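Local coordinates for acyl-CoA dehydrogenase (PDB 3OWA), which probably oxidises acyl-CoA thioesters to their enoyl forms, passing the electrons to a bound flavin-adenine dinucleotide, at residues K317-E322 and L511-A516; V325-G330 and A505-V510; K528-E533 and I579-E584; K310-A315 and R583-K588. All coordinates share one frame; numbering follows the deposited sequence.

Contact 1: K317-E322 and L511-A516; sequences KTYAAE and LRTEKA
Tyr319 and Glu322 meet Arg512 and Thr513 in a buried polar contact between helix 305-336 and helix 490-520, two members of the C-terminal helical region. The segments run almost at right angles with axes 11.5 Å apart, so the long side chains of Tyr319, Glu322 and Arg512 do most of the bridging. The Tyr319 phenol reaches across and donates from OH to Thr513 OG1 at 2.7 Å, the threonine oxygen lying at the edge of the ring near its plane. Thr513 holds OG1 beside its backbone N (chi1 -54°), where the oxygen also bonds to Ala509 O in the preceding turn and to Thr532 OG1 of helix 526-554. Arg512 extends back the other way, its CG passing 3.4 Å from Tyr319 OH. Tyr319 CE1 sits over one face of the Arg512 guanidinium, 3.4 Å above its plane and toward its rim, the two planes 23° apart. Beyond the ring, Arg512 NH1 forms a salt bridge with Glu322 OE1 at 2.8 Å, nearly straight at 170° and within the guanidinium plane, although it comes to the carboxylate from above. Arg512 NH2 makes a weak bond to the same oxygen and another to a water at the guanidinium edge, which itself donates to Glu322 OE2. Glu31 takes Arg512 NE, while Tyr595 and Lys281 bind Glu322 OE1 and OE2. Buried charge is thus compensated on both sides, and such a network would be expected to keep the arginine protonated and the glutamate ionised.

Contact 2: V325-G330 and A505-V510; sequences VYRTVG and AMESAV
Helical turns of 325-330 and 505-510 come nearest at Arg327 and Ser508, whose CA atoms stand 7.0 Å apart. Three side chains carry the contact. Arg327 points CB toward the other helix and runs out extended, CG opposite its backbone N (chi1 174°), which brings the guanidinium end-on to Glu507. Arg327 NH1 and NH2 both grip Glu507 OE2, at 2.9 and 2.7 Å, in a salt bridge to a single oxygen. Both donors come from above the same face of the carboxylate, whose plane is turned 58° from that of the guanidinium. Ser508 OG lies at the guanidinium edge and accepts a straighter bond from Arg327 NH1 at 3.2 Å (166°). Its small side chain suits a place where Arg327 CD must slide past, also 3.2 Å from Ser508 OG. The serine oxygen bonds to Tyr504 O one turn back as well, and Lys468 pairs with the remaining Glu507 oxygen, OE1. Phe17 covers both the arginine and the glutamate from a loop. Away from the contact, Val325 packs on helix 257-293, while Met506, present as selenomethionine, packs on Phe535, Ala539 and Ile543 of helix 526-554.

Contact 3: K528-E533 and I579-E584; sequences KVLYTE and IPKKRE
Lys581 is the first residue of 579-584 to touch 528-533, doing so with both halves of its side chain. Its CB and CG lie against the Leu530 methyl CD2, each 4.0 Å from it, so the apolar part of the lysine serves as a wall for the leucine. The chain then runs extended and bends at its last torsion (chi4 -60°), turning Lys581 NZ onto Glu533 OE1 in a 3.0 Å salt bridge. The ammonium group comes from above the carboxylate plane, and the two side chains cross at about a right angle. Lys582, on the far side, turns its amine to Glu538 and to Asn313 of helix 305-336. Arg583 reaches outward to a salt bridge with Glu491 of the second subunit. One turn after Lys581, Glu584 lays its aliphatic stem across Leu530, with CG 3.6 Å from the CD1 methyl; its carboxylate makes a weak, long ion pair with Lys526. Leucine fits between Lys581 and Glu584 because its two methyls can serve one neighbour each. The segment axes run at 139° to each other, 9.7 Å apart, and each segment offers residues three apart: Leu530 and Glu533 against Glu584 and Lys581. This is helix-on-helix packing, a leucine between the aliphatic stems of two charged residues with a salt bridge beside it, laying helix 578-592 against helix 526-554 of the helical C-terminal region.

Contact 4: K310-A315 and R583-K588; sequences KLANMA and REIAAK
Ala312 and Ile585 form the tight centre of this contact, where segments 310-315 and 583-588 cross at 85° with their axes only 8.1 Å apart. The Ile585 branch methyl CG2 settles on the alanine, 3.7 Å from both Ala312 CA and Ala312 CB. It can do so because CG2 stands opposite the backbone N while CG1 takes the place beside it (chi1 -72°), so the short branch faces helix 305-336. Ala315, one turn further on, touches the same methyl more loosely, with its CB 4.4 Å from Ile585 CG2. Small residues on both sides let the backbones close in: the CA atoms of Ala312 and Ala586 are 5.1 Å apart, and Ala312 CB comes to 4.4 Å from Ala586 N. This near-perpendicular crossing, with alanines at its closest point, is part of the helical C-terminal region of this acyl-CoA dehydrogenase; the side chain of Ala586 is about 13 Å from a bound FAD. Tyr531 and Leu530 of helix 526-554 cover Ile585 as well, so Ile585 is packed by two other helices, 305-336 and 526-554. Leu311, also buried, is looser, its CB 4.7 Å from Ala586 CB, and it packs on Leu590 too. The outer parts are quite different in character. Ala587 on the outward surface of its helix is exposed. Charge fans outward instead: Lys310 pairs with Glu378 and with Glu412 of the second subunit.

Helix 305-336 carries three of the four contacts: contact 4 near its start, then contact 1, then contact 2. Contacts 1 and 2, with centres about 7 Å apart, join it to helix 490-520; contacts 3 and 4, also about 7 Å apart between centres, share helix 578-592. Along the chain, contact 2 is nested inside the loop closed by contact 1, and that inside contact 4, while contact 3 lies in series after contact 1. Thr513 and Thr532 link contacts 1 and 3. Helices from distant parts of the sequence are thus tied into one C-terminal bundle, whose contact 3 and 4 end also meets the second subunit.

Contact 1: K317-E322 and L511-A516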
loop_
_atom_site.group_PDB
_atom_site.type_symbol
_atom_site.label_atom_id
_atom_site.label_comp_id
_atom_site.label_asym_id
_atom_site.label_seq_id
_atom_site.Cartn_x
_atom_site.Cartn_y
_atom_site.Cartn_z
ATOM N N LYS A 317 5.982 -14.044 3.903
ATOM C CA LYS A 317 6.204 -12.858 4.749
ATOM C C LYS A 317 5.673 -13.021 6.155
ATOM O O LYS A 317 6.352 -12.654 7.099
ATOM C CB LYS A 317 5.574 -11.619 4.091
ATOM C CG LYS A 317 6.241 -11.258 2.757
ATOM C CD LYS A 317 5.453 -10.078 2.159
ATOM C CE LYS A 317 5.893 -9.755 0.733
ATOM N NZ LYS A 317 7.327 -9.219 0.729
ATOM N N THR A 318 4.473 -13.575 6.305
ATOM C CA THR A 318 3.878 -13.754 7.633
ATOM C C THR A 318 4.718 -14.740 8.472
ATOM O O THR A 318 4.896 -14.537 9.676
ATOM C CB THR A 318 2.449 -14.302 7.521
ATOM O OG1 THR A 318 1.617 -13.347 6.873
ATOM C CG2 THR A 318 1.825 -14.621 8.922
ATOM N N TYR A 319 5.229 -15.800 7.834
ATOM C CA TYR A 319 6.111 -16.757 8.514
ATOM C C TYR A 319 7.339 -16.000 8.986
ATOM O O TYR A 319 7.735 -16.123 10.129
ATOM C CB TYR A 319 6.549 -17.895 7.579
ATOM C CG TYR A 319 7.480 -18.906 8.255
ATOM C CD1 TYR A 319 6.977 -19.843 9.171
ATOM C CD2 TYR A 319 8.859 -18.927 7.971
ATOM C CE1 TYR A 319 7.833 -20.770 9.803
ATOM C CE2 TYR A 319 9.720 -19.863 8.590
ATOM C CZ TYR A 319 9.191 -20.773 9.497
ATOM O OH TYR A 319 10.020 -21.690 10.109
ATOM N N ALA A 320 7.934 -15.178 8.122
ATOM C CA ALA A 320 9.135 -14.471 8.562
ATOM C C ALA A 320 8.818 -13.491 9.697
ATOM O O ALA A 320 9.586 -13.405 10.657
ATOM C CB ALA A 320 9.870 -13.785 7.395
ATOM N N ALA A 321 7.672 -12.805 9.623
ATOM C CA ALA A 321 7.269 -11.878 10.690
ATOM C C ALA A 321 6.988 -12.588 12.012
ATOM O O ALA A 321 7.420 -12.147 13.088
ATOM C CB ALA A 321 6.028 -11.011 10.247
ATOM N N GLU A 322 6.217 -13.672 11.938
ATOM C CA GLU A 322 5.892 -14.437 13.121
ATOM C C GLU A 322 7.177 -14.975 13.777
ATOM O O GLU A 322 7.332 -14.876 14.997
ATOM C CB GLU A 322 4.976 -15.614 12.780
ATOM C CG GLU A 322 4.619 -16.473 13.978
ATOM C CD GLU A 322 3.932 -17.773 13.584
ATOM O OE1 GLU A 322 4.329 -18.430 12.566
ATOM O OE2 GLU A 322 2.989 -18.147 14.314
ATOM N N LEU A 511 16.549 -20.109 11.331
ATOM C CA LEU A 511 16.815 -20.776 12.598
ATOM C C LEU A 511 15.595 -21.505 13.085
ATOM O O LEU A 511 15.714 -22.612 13.608
ATOM C CB LEU A 511 17.336 -19.794 13.655
ATOM C CG LEU A 511 18.750 -19.259 13.383
ATOM C CD1 LEU A 511 19.153 -18.217 14.430
ATOM C CD2 LEU A 511 19.762 -20.399 13.331
ATOM N N ARG A 512 14.415 -20.905 12.894
ATOM C CA ARG A 512 13.170 -21.572 13.285
ATOM C C ARG A 512 12.943 -22.845 12.472
ATOM O O ARG A 512 12.533 -23.884 13.022
ATOM C CB ARG A 512 11.956 -20.634 13.157
ATOM C CG ARG A 512 10.641 -21.326 13.420
ATOM C CD ARG A 512 9.487 -20.381 13.242
ATOM N NE ARG A 512 8.242 -21.078 13.498
ATOM C CZ ARG A 512 7.042 -20.557 13.290
ATOM N NH1 ARG A 512 6.930 -19.303 12.831
ATOM N NH2 ARG A 512 5.959 -21.281 13.553
ATOM N N THR A 513 13.212 -22.769 11.174
ATOM C CA THR A 513 13.042 -23.924 10.306
ATOM C C THR A 513 14.111 -25.010 10.663
ATOM O O THR A 513 13.803 -26.195 10.764
ATOM C CB THR A 513 13.091 -23.512 8.812
ATOM O OG1 THR A 513 12.117 -22.464 8.562
ATOM C CG2 THR A 513 12.841 -24.721 7.901
ATOM N N GLU A 514 15.345 -24.572 10.874
ATOM C CA GLU A 514 16.436 -25.449 11.275
ATOM C C GLU A 514 16.094 -26.168 12.575
ATOM O O GLU A 514 16.246 -27.398 12.679
ATOM C CB GLU A 514 17.707 -24.622 11.449
ATOM C CG GLU A 514 18.978 -25.450 11.575
ATOM C CD GLU A 514 20.211 -24.597 11.897
ATOM O OE1 GLU A 514 20.292 -23.438 11.405
ATOM O OE2 GLU A 514 21.087 -25.092 12.658
ATOM N N LYS A 515 15.606 -25.413 13.558
ATOM C CA LYS A 515 15.173 -26.010 14.811
ATOM C C LYS A 515 14.055 -27.048 14.630
ATOM O O LYS A 515 14.100 -28.127 15.239
ATOM C CB LYS A 515 14.790 -24.934 15.842
ATOM C CG LYS A 515 13.970 -25.497 17.000
ATOM C CD LYS A 515 14.514 -25.153 18.363
ATOM C CE LYS A 515 14.640 -23.689 18.603
ATOM N NZ LYS A 515 14.619 -23.466 20.082
ATOM N N ALA A 516 13.077 -26.731 13.787
ATOM C CA ALA A 516 11.968 -27.631 13.504
ATOM C C ALA A 516 12.459 -28.950 12.912
ATOM O O ALA A 516 12.018 -30.024 13.319
ATOM C CB ALA A 516 10.989 -26.989 12.578
HETATM O O HOH W 1 2.665 -20.859 13.844
#

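Contact 2: V325-G330 and A505-V510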
loop_
_atom_site.group_PDB
_atom_site.type_symbol
_atom_site.label_atom_id
_atom_site.label_comp_id
_atom_site.label_asym_id
_atom_site.label_seq_id
_atom_site.Cartn_x
_atom_site.Cartn_y
_atom_site.Cartn_z
ATOM N N VAL A 325 9.238 -11.957 15.397
ATOM C CA VAL A 325 8.563 -11.344 16.557
ATOM C C VAL A 325 8.677 -12.231 17.808
ATOM O O VAL A 325 8.991 -11.728 18.891
ATOM C CB VAL A 325 7.076 -10.957 16.263
ATOM C CG1 VAL A 325 6.421 -10.401 17.476
ATOM C CG2 VAL A 325 7.015 -9.882 15.179
ATOM N N TYR A 326 8.385 -13.525 17.680
ATOM C CA TYR A 326 8.449 -14.419 18.839
ATOM C C TYR A 326 9.877 -14.695 19.300
ATOM O O TYR A 326 10.098 -14.969 20.464
ATOM C CB TYR A 326 7.662 -15.718 18.624
ATOM C CG TYR A 326 6.191 -15.488 18.869
ATOM C CD1 TYR A 326 5.297 -15.295 17.804
ATOM C CD2 TYR A 326 5.705 -15.390 20.172
ATOM C CE1 TYR A 326 3.930 -15.036 18.058
ATOM C CE2 TYR A 326 4.366 -15.148 20.437
ATOM C CZ TYR A 326 3.489 -14.961 19.375
ATOM O OH TYR A 326 2.174 -14.718 19.652
ATOM N N ARG A 327 10.825 -14.569 18.382
ATOM C CA ARG A 327 12.229 -14.556 18.723
ATOM C C ARG A 327 12.484 -13.426 19.708
ATOM O O ARG A 327 13.109 -13.639 20.727
ATOM C CB ARG A 327 13.090 -14.368 17.473
ATOM C CG ARG A 327 14.585 -14.208 17.756
ATOM C CD ARG A 327 15.387 -14.246 16.484
ATOM N NE ARG A 327 16.828 -14.161 16.708
ATOM C CZ ARG A 327 17.740 -14.098 15.739
ATOM N NH1 ARG A 327 17.382 -14.107 14.451
ATOM N NH2 ARG A 327 19.021 -14.019 16.066
ATOM N N THR A 328 12.021 -12.215 19.391
ATOM C CA THR A 328 12.220 -11.089 20.280
ATOM C C THR A 328 11.540 -11.308 21.643
ATOM O O THR A 328 12.134 -11.010 22.698
ATOM C CB THR A 328 11.704 -9.784 19.615
ATOM O OG1 THR A 328 12.438 -9.552 18.415
ATOM C CG2 THR A 328 11.887 -8.589 20.525
ATOM N N VAL A 329 10.295 -11.799 21.616
ATOM C CA VAL A 329 9.554 -12.097 22.844
ATOM C C VAL A 329 10.366 -13.102 23.676
ATOM O O VAL A 329 10.561 -12.912 24.883
ATOM C CB VAL A 329 8.121 -12.622 22.554
ATOM C CG1 VAL A 329 7.395 -12.902 23.849
ATOM C CG2 VAL A 329 7.301 -11.580 21.707
ATOM N N GLY A 330 10.881 -14.138 23.003
ATOM C CA GLY A 330 11.795 -15.095 23.622
ATOM C C GLY A 330 13.048 -14.508 24.253
ATOM O O GLY A 330 13.467 -14.976 25.312
ATOM N N ALA A 505 14.841 -10.866 9.955
ATOM C CA ALA A 505 13.733 -11.719 9.530
ATOM C C ALA A 505 14.236 -13.017 8.852
ATOM O O ALA A 505 13.720 -14.114 9.128
ATOM C CB ALA A 505 12.811 -10.942 8.590
HETATM N N MSE A 506 15.233 -12.888 7.981
HETATM C CA MSE A 506 15.836 -14.056 7.295
HETATM C C MSE A 506 16.402 -15.043 8.285
HETATM O O MSE A 506 16.109 -16.225 8.214
HETATM C CB MSE A 506 16.971 -13.625 6.373
HETATM C CG MSE A 506 16.537 -12.954 5.103
HETATM SE SE MSE A 506 18.096 -12.372 4.128
HETATM C CE MSE A 506 18.889 -14.090 3.736
ATOM N N GLU A 507 17.235 -14.563 9.204
ATOM C CA GLU A 507 17.849 -15.442 10.210
ATOM C C GLU A 507 16.808 -16.111 11.111
ATOM O O GLU A 507 16.923 -17.292 11.446
ATOM C CB GLU A 507 18.869 -14.662 11.044
ATOM C CG GLU A 507 19.581 -15.509 12.100
ATOM C CD GLU A 507 20.539 -14.708 13.011
ATOM O OE1 GLU A 507 21.714 -15.123 13.152
ATOM O OE2 GLU A 507 20.131 -13.672 13.598
ATOM N N SER A 508 15.792 -15.349 11.516
ATOM C CA SER A 508 14.702 -15.882 12.344
ATOM C C SER A 508 13.973 -17.015 11.637
ATOM O O SER A 508 13.685 -18.047 12.255
ATOM C CB SER A 508 13.700 -14.790 12.738
ATOM O OG SER A 508 14.298 -13.762 13.517
ATOM N N ALA A 509 13.668 -16.815 10.354
ATOM C CA ALA A 509 13.050 -17.845 9.540
ATOM C C ALA A 509 13.980 -19.073 9.395
ATOM O O ALA A 509 13.530 -20.218 9.556
ATOM C CB ALA A 509 12.625 -17.292 8.162
ATOM N N VAL A 510 15.264 -18.836 9.117
ATOM C CA VAL A 510 16.221 -19.948 8.938
ATOM C C VAL A 510 16.340 -20.790 10.206
ATOM O O VAL A 510 16.215 -22.017 10.163
ATOM C CB VAL A 510 17.618 -19.469 8.500
ATOM C CG1 VAL A 510 18.619 -20.636 8.528
ATOM C CG2 VAL A 510 17.557 -18.904 7.099
#

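Contact 3: K528-E533 and I579-E584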
loop_
_atom_site.group_PDB
_atom_site.type_symbol
_atom_site.label_atom_id
_atom_site.label_comp_id
_atom_site.label_asym_id
_atom_site.label_seq_id
_atom_site.Cartn_x
_atom_site.Cartn_y
_atom_site.Cartn_z
ATOM N N LYS A 528 7.650 -24.968 6.124
ATOM C CA LYS A 528 8.641 -24.021 6.632
ATOM C C LYS A 528 9.850 -23.867 5.717
ATOM O O LYS A 528 10.356 -22.762 5.549
ATOM C CB LYS A 528 9.122 -24.409 8.020
ATOM C CG LYS A 528 8.062 -24.341 9.079
ATOM C CD LYS A 528 8.611 -24.813 10.400
ATOM C CE LYS A 528 7.457 -25.050 11.320
ATOM N NZ LYS A 528 7.785 -26.008 12.354
ATOM N N VAL A 529 10.335 -24.984 5.160
ATOM C CA VAL A 529 11.508 -24.940 4.290
ATOM C C VAL A 529 11.205 -24.063 3.080
ATOM O O VAL A 529 12.022 -23.224 2.701
ATOM C CB VAL A 529 11.967 -26.349 3.841
ATOM C CG1 VAL A 529 12.913 -26.283 2.619
ATOM C CG2 VAL A 529 12.633 -27.085 4.986
ATOM N N LEU A 530 10.030 -24.278 2.495
ATOM C CA LEU A 530 9.546 -23.520 1.354
ATOM C C LEU A 530 9.425 -22.015 1.633
ATOM O O LEU A 530 9.940 -21.220 0.860
ATOM C CB LEU A 530 8.211 -24.106 0.868
ATOM C CG LEU A 530 8.318 -25.463 0.119
ATOM C CD1 LEU A 530 6.934 -25.985 -0.183
ATOM C CD2 LEU A 530 9.168 -25.383 -1.152
ATOM N N TYR A 531 8.785 -21.649 2.744
ATOM C CA TYR A 531 8.658 -20.236 3.135
ATOM C C TYR A 531 10.048 -19.646 3.215
ATOM O O TYR A 531 10.290 -18.559 2.726
ATOM C CB TYR A 531 8.022 -20.067 4.526
ATOM C CG TYR A 531 6.553 -20.401 4.683
ATOM C CD1 TYR A 531 5.643 -20.152 3.653
ATOM C CD2 TYR A 531 6.073 -20.928 5.881
ATOM C CE1 TYR A 531 4.298 -20.419 3.814
ATOM C CE2 TYR A 531 4.705 -21.207 6.056
ATOM C CZ TYR A 531 3.835 -20.973 4.998
ATOM O OH TYR A 531 2.494 -21.249 5.118
ATOM N N THR A 532 10.953 -20.397 3.851
ATOM C CA THR A 532 12.325 -19.956 4.102
ATOM C C THR A 532 13.139 -19.724 2.834
ATOM O O THR A 532 13.793 -18.675 2.715
ATOM C CB THR A 532 13.042 -20.936 5.064
ATOM O OG1 THR A 532 12.298 -20.973 6.281
ATOM C CG2 THR A 532 14.458 -20.467 5.384
ATOM N N GLU A 533 13.091 -20.677 1.892
ATOM C CA GLU A 533 13.798 -20.541 0.609
ATOM C C GLU A 533 13.342 -19.320 -0.177
ATOM O O GLU A 533 14.151 -18.531 -0.686
ATOM C CB GLU A 533 13.576 -21.796 -0.238
ATOM C CG GLU A 533 14.396 -22.979 0.262
ATOM C CD GLU A 533 13.986 -24.303 -0.352
ATOM O OE1 GLU A 533 12.850 -24.418 -0.882
ATOM O OE2 GLU A 533 14.816 -25.236 -0.308
ATOM N N ILE A 579 9.009 -19.987 -8.517
ATOM C CA ILE A 579 7.672 -20.020 -9.072
ATOM C C ILE A 579 6.955 -21.326 -8.693
ATOM O O ILE A 579 5.859 -21.261 -8.107
ATOM C CB ILE A 579 7.616 -19.603 -10.579
ATOM C CG1 ILE A 579 7.883 -18.092 -10.711
ATOM C CG2 ILE A 579 6.270 -19.928 -11.181
ATOM C CD1 ILE A 579 8.102 -17.600 -12.152
ATOM N N PRO A 580 7.586 -22.506 -8.938
ATOM C CA PRO A 580 6.943 -23.747 -8.480
ATOM C C PRO A 580 6.869 -23.884 -6.944
ATOM O O PRO A 580 5.967 -24.554 -6.418
ATOM C CB PRO A 580 7.833 -24.873 -9.073
ATOM C CG PRO A 580 8.604 -24.232 -10.168
ATOM C CD PRO A 580 8.779 -22.777 -9.768
ATOM N N LYS A 581 7.831 -23.298 -6.233
ATOM C CA LYS A 581 7.796 -23.307 -4.788
ATOM C C LYS A 581 6.601 -22.522 -4.235
ATOM O O LYS A 581 5.979 -22.936 -3.250
ATOM C CB LYS A 581 9.120 -22.784 -4.221
ATOM C CG LYS A 581 10.314 -23.677 -4.596
ATOM C CD LYS A 581 11.607 -23.253 -3.939
ATOM C CE LYS A 581 12.730 -24.291 -4.168
ATOM N NZ LYS A 581 12.372 -25.643 -3.602
ATOM N N LYS A 582 6.277 -21.395 -4.874
ATOM C CA LYS A 582 5.153 -20.573 -4.409
ATOM C C LYS A 582 3.860 -21.315 -4.693
ATOM O O LYS A 582 2.928 -21.248 -3.916
ATOM C CB LYS A 582 5.170 -19.176 -5.043
ATOM C CG LYS A 582 6.257 -18.290 -4.472
ATOM C CD LYS A 582 6.316 -16.931 -5.158
ATOM C CE LYS A 582 7.485 -16.120 -4.604
ATOM N NZ LYS A 582 7.462 -14.686 -5.006
ATOM N N ARG A 583 3.819 -22.066 -5.794
ATOM C CA ARG A 583 2.630 -22.865 -6.106
ATOM C C ARG A 583 2.477 -23.970 -5.090
ATOM O O ARG A 583 1.367 -24.321 -4.706
ATOM C CB ARG A 583 2.699 -23.473 -7.513
ATOM C CG ARG A 583 2.682 -22.412 -8.617
ATOM C CD ARG A 583 2.750 -23.078 -9.985
ATOM N NE ARG A 583 2.562 -22.121 -11.085
ATOM C CZ ARG A 583 2.293 -22.514 -12.333
ATOM N NH1 ARG A 583 2.153 -23.820 -12.594
ATOM N NH2 ARG A 583 2.127 -21.620 -13.305
ATOM N N GLU A 584 3.594 -24.533 -4.663
ATOM C CA GLU A 584 3.559 -25.559 -3.624
ATOM C C GLU A 584 3.115 -24.972 -2.268
ATOM O O GLU A 584 2.262 -25.547 -1.585
ATOM C CB GLU A 584 4.922 -26.221 -3.502
ATOM C CG GLU A 584 4.875 -27.538 -2.763
ATOM C CD GLU A 584 6.173 -28.360 -2.877
ATOM O OE1 GLU A 584 7.042 -28.036 -3.728
ATOM O OE2 GLU A 584 6.318 -29.313 -2.084
#

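Contact 4: K310-A315 and R583-K588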
loop_
_atom_site.group_PDB
_atom_site.type_symbol
_atom_site.label_atom_id
_atom_site.label_comp_id
_atom_site.label_asym_id
_atom_site.label_seq_id
_atom_site.Cartn_x
_atom_site.Cartn_y
_atom_site.Cartn_z
ATOM N N LYS A 310 -0.024 -14.676 -4.966
ATOM C CA LYS A 310 -0.323 -13.684 -3.923
ATOM C C LYS A 310 -0.401 -14.365 -2.558
ATOM O O LYS A 310 0.206 -13.905 -1.603
ATOM C CB LYS A 310 -1.634 -12.937 -4.202
ATOM C CG LYS A 310 -1.653 -12.110 -5.466
ATOM C CD LYS A 310 -3.063 -11.550 -5.645
ATOM C CE LYS A 310 -3.233 -10.847 -6.998
ATOM N NZ LYS A 310 -2.394 -9.571 -7.043
ATOM N N LEU A 311 -1.133 -15.479 -2.464
ATOM C CA LEU A 311 -1.231 -16.213 -1.205
ATOM C C LEU A 311 0.098 -16.685 -0.653
ATOM O O LEU A 311 0.316 -16.609 0.566
ATOM C CB LEU A 311 -2.200 -17.416 -1.285
ATOM C CG LEU A 311 -3.712 -17.128 -1.318
ATOM C CD1 LEU A 311 -4.492 -18.394 -1.518
ATOM C CD2 LEU A 311 -4.225 -16.433 0.003
ATOM N N ALA A 312 0.980 -17.174 -1.524
ATOM C CA ALA A 312 2.302 -17.637 -1.107
ATOM C C ALA A 312 3.206 -16.502 -0.605
ATOM O O ALA A 312 3.968 -16.698 0.347
ATOM C CB ALA A 312 2.991 -18.412 -2.262
ATOM N N ASN A 313 3.151 -15.338 -1.255
ATOM C CA ASN A 313 3.925 -14.201 -0.811
ATOM C C ASN A 313 3.432 -13.765 0.560
ATOM O O ASN A 313 4.221 -13.521 1.466
ATOM C CB ASN A 313 3.804 -13.023 -1.804
ATOM C CG ASN A 313 4.556 -13.258 -3.099
ATOM O OD1 ASN A 313 5.469 -14.066 -3.154
ATOM N ND2 ASN A 313 4.169 -12.515 -4.161
HETATM N N MSE A 314 2.114 -13.725 0.714
HETATM C CA MSE A 314 1.495 -13.297 1.968
HETATM C C MSE A 314 1.923 -14.225 3.099
HETATM O O MSE A 314 2.320 -13.748 4.167
HETATM C CB MSE A 314 -0.018 -13.298 1.855
HETATM C CG MSE A 314 -0.542 -12.196 0.899
HETATM SE SE MSE A 314 -2.356 -12.658 0.334
HETATM C CE MSE A 314 -3.295 -12.309 1.979
ATOM N N ALA A 315 1.847 -15.529 2.837
ATOM C CA ALA A 315 2.153 -16.533 3.863
ATOM C C ALA A 315 3.642 -16.577 4.217
ATOM O O ALA A 315 3.991 -16.777 5.369
ATOM C CB ALA A 315 1.684 -17.856 3.432
ATOM N N ARG A 583 3.819 -22.066 -5.794
ATOM C CA ARG A 583 2.630 -22.865 -6.106
ATOM C C ARG A 583 2.477 -23.970 -5.090
ATOM O O ARG A 583 1.367 -24.321 -4.706
ATOM C CB ARG A 583 2.699 -23.473 -7.513
ATOM C CG ARG A 583 2.682 -22.412 -8.617
ATOM C CD ARG A 583 2.750 -23.078 -9.985
ATOM N NE ARG A 583 2.562 -22.121 -11.085
ATOM C CZ ARG A 583 2.293 -22.514 -12.333
ATOM N NH1 ARG A 583 2.153 -23.820 -12.594
ATOM N NH2 ARG A 583 2.127 -21.620 -13.305
ATOM N N GLU A 584 3.594 -24.533 -4.663
ATOM C CA GLU A 584 3.559 -25.559 -3.624
ATOM C C GLU A 584 3.115 -24.972 -2.268
ATOM O O GLU A 584 2.262 -25.547 -1.585
ATOM C CB GLU A 584 4.922 -26.221 -3.502
ATOM C CG GLU A 584 4.875 -27.538 -2.763
ATOM C CD GLU A 584 6.173 -28.360 -2.877
ATOM O OE1 GLU A 584 7.042 -28.036 -3.728
ATOM O OE2 GLU A 584 6.318 -29.313 -2.084
ATOM N N ILE A 585 3.678 -23.822 -1.891
ATOM C CA ILE A 585 3.229 -23.138 -0.661
ATOM C C ILE A 585 1.704 -22.946 -0.705
ATOM O O ILE A 585 0.988 -23.285 0.240
ATOM C CB ILE A 585 3.930 -21.752 -0.484
ATOM C CG1 ILE A 585 5.403 -21.941 -0.096
ATOM C CG2 ILE A 585 3.172 -20.881 0.548
ATOM C CD1 ILE A 585 6.340 -20.741 -0.410
ATOM N N ALA A 586 1.218 -22.403 -1.823
ATOM C CA ALA A 586 -0.199 -22.044 -1.970
ATOM C C ALA A 586 -1.107 -23.255 -1.884
ATOM O O ALA A 586 -2.183 -23.184 -1.286
ATOM C CB ALA A 586 -0.425 -21.325 -3.263
ATOM N N ALA A 587 -0.679 -24.368 -2.472
ATOM C CA ALA A 587 -1.472 -25.575 -2.437
ATOM C C ALA A 587 -1.838 -25.911 -0.999
ATOM O O ALA A 587 -2.990 -26.204 -0.715
ATOM C CB ALA A 587 -0.712 -26.771 -3.120
ATOM N N LYS A 588 -0.864 -25.867 -0.086
ATOM C CA LYS A 588 -1.125 -26.245 1.307
ATOM C C LYS A 588 -1.976 -25.194 2.076
ATOM O O LYS A 588 -2.826 -25.534 2.914
ATOM C CB LYS A 588 0.177 -26.481 2.043
ATOM C CG LYS A 588 -0.061 -27.114 3.422
ATOM C CD LYS A 588 1.204 -27.545 4.078
ATOM C CE LYS A 588 0.905 -28.551 5.180
ATOM N NZ LYS A 588 2.192 -28.977 5.795
#